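Long-range contact in sortase, SrtB family (Streptococcus pneumoniae PCS8235, PDB 4Y4Q), which probably acts as a class B sortase, a cysteine transpeptidase linked to formation of the type II pilus of Streptococcus pneumoniae: residues A[218-223]-A[234-239]. Sequence-based numbering, arbitrary orientation.
Sequences IILLST and IVVAKI
Ile219 and Ala237 face each other as a hydrogen-bonded antiparallel pair, Ile219 N giving its hydrogen to Ala237 O (2.8 Å) and Ala237 N returning one to Ile219 O (3.0 Å). Two residues on, Leu221 and Val235 repeat the pattern, and the bond from Leu221 N to Val235 O is almost straight, 173° at the hydrogen. Between the two pairs, Val236 CA also leans on Ile219 O in a CA-H...O contact of 3.3 Å.

On the face carrying Ile219 and Leu221, beyond the Ile219-Ala237 pair, the CG1-CD1 arm of Ile239 reaches back to Ile219 and meets it at about a right angle, the two CD1 methyls 3.7 Å apart. Leu221 and Val235 run side by side there, Leu221 CB against Val235 CG2. The other face carries Ile218, Leu220, Ser222, Ile234, Val236 and Lys238. Val236 turns CG1 away from its own N (chi1 -162°), which brings that methyl to 3.3 Å from Ile219 O and 4.1 Å from Leu220 CD1, while Ile234 CG2 packs alongside Leu220 CB and Ile234 CG1 against Ser222 CB. Ser222 OG is bound by Tyr183, and Lys238 NZ by the carbonyl of Ser211.

These strands form a hairpin at the heart of the sortase beta-barrel. Strand 124-129 pairs in parallel with 218-225, strand 163-176 antiparallel with 231-240, and helix 190-202 covers Ile218 and Leu220 through Leu197 and Tyr196.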
# COMPACT_ATOMS: atom_id res chain seq x y z
N ILE A 218 4.68 -2.80 -7.78
CA ILE A 218 4.34 -3.08 -6.39
C ILE A 218 3.76 -1.88 -5.66
O ILE A 218 3.85 -0.73 -6.12
CB ILE A 218 5.55 -3.60 -5.63
CG1 ILE A 218 6.58 -2.50 -5.43
CG2 ILE A 218 6.19 -4.80 -6.37
CD1 ILE A 218 7.79 -3.03 -4.73
N ILE A 219 3.15 -2.16 -4.52
CA ILE A 219 2.53 -1.14 -3.70
C ILE A 219 3.00 -1.29 -2.25
O ILE A 219 3.04 -2.41 -1.72
CB ILE A 219 1.02 -1.29 -3.72
CG1 ILE A 219 0.48 -0.99 -5.12
CG2 ILE A 219 0.37 -0.38 -2.71
CD1 ILE A 219 -1.01 -1.26 -5.24
N LEU A 220 3.38 -0.18 -1.62
CA LEU A 220 3.71 -0.19 -0.20
C LEU A 220 2.59 0.51 0.55
O LEU A 220 2.33 1.70 0.33
CB LEU A 220 5.03 0.52 0.09
CG LEU A 220 6.35 -0.18 -0.28
CD1 LEU A 220 6.56 -0.17 -1.78
CD2 LEU A 220 7.52 0.50 0.40
N LEU A 221 1.92 -0.23 1.42
CA LEU A 221 0.86 0.38 2.21
C LEU A 221 1.41 0.62 3.61
O LEU A 221 1.79 -0.33 4.31
CB LEU A 221 -0.38 -0.51 2.24
CG LEU A 221 -1.46 -0.17 3.28
CD1 LEU A 221 -1.99 1.23 3.10
CD2 LEU A 221 -2.61 -1.19 3.20
N SER A 222 1.44 1.88 4.02
CA SER A 222 2.16 2.27 5.22
C SER A 222 1.25 2.96 6.23
O SER A 222 0.45 3.83 5.86
CB SER A 222 3.29 3.23 4.81
OG SER A 222 3.88 3.89 5.94
N THR A 223 1.38 2.60 7.50
CA THR A 223 0.56 3.23 8.54
C THR A 223 1.31 3.40 9.86
O THR A 223 2.40 2.84 10.05
CB THR A 223 -0.71 2.43 8.81
OG1 THR A 223 -1.64 3.25 9.53
CG2 THR A 223 -0.39 1.20 9.64
N ILE A 234 4.38 -1.47 7.42
CA ILE A 234 4.16 -1.54 5.98
C ILE A 234 3.83 -2.96 5.52
O ILE A 234 4.50 -3.92 5.94
CB ILE A 234 5.41 -1.05 5.21
CG1 ILE A 234 5.71 0.42 5.54
CG2 ILE A 234 5.24 -1.24 3.70
CD1 ILE A 234 7.04 0.89 4.99
N VAL A 235 2.80 -3.12 4.68
CA VAL A 235 2.65 -4.36 3.92
C VAL A 235 2.94 -4.06 2.46
O VAL A 235 2.59 -2.99 1.97
CB VAL A 235 1.27 -5.09 4.08
CG1 VAL A 235 1.08 -5.58 5.48
CG2 VAL A 235 0.12 -4.22 3.65
N VAL A 236 3.60 -4.99 1.78
CA VAL A 236 3.94 -4.77 0.38
C VAL A 236 3.28 -5.82 -0.50
O VAL A 236 3.31 -7.02 -0.19
CB VAL A 236 5.46 -4.80 0.14
CG1 VAL A 236 5.78 -4.15 -1.20
CG2 VAL A 236 6.18 -4.06 1.25
N ALA A 237 2.68 -5.37 -1.59
CA ALA A 237 1.94 -6.26 -2.48
C ALA A 237 2.37 -6.08 -3.93
O ALA A 237 2.69 -4.95 -4.35
CB ALA A 237 0.47 -5.98 -2.36
N LYS A 238 2.36 -7.18 -4.67
CA LYS A 238 2.55 -7.13 -6.12
C LYS A 238 1.20 -6.93 -6.79
O LYS A 238 0.20 -7.54 -6.38
CB LYS A 238 3.14 -8.44 -6.62
CG LYS A 238 3.20 -8.56 -8.14
CD LYS A 238 3.84 -9.89 -8.53
CE LYS A 238 3.91 -10.07 -10.05
NZ LYS A 238 4.59 -11.35 -10.43
N ILE A 239 1.16 -6.10 -7.82
CA ILE A 239 -0.07 -5.99 -8.62
C ILE A 239 -0.08 -7.10 -9.68
O ILE A 239 0.90 -7.30 -10.39
CB ILE A 239 -0.19 -4.61 -9.26
CG1 ILE A 239 -0.05 -3.53 -8.19
CG2 ILE A 239 -1.52 -4.48 -9.99
CD1 ILE A 239 -0.18 -2.10 -8.72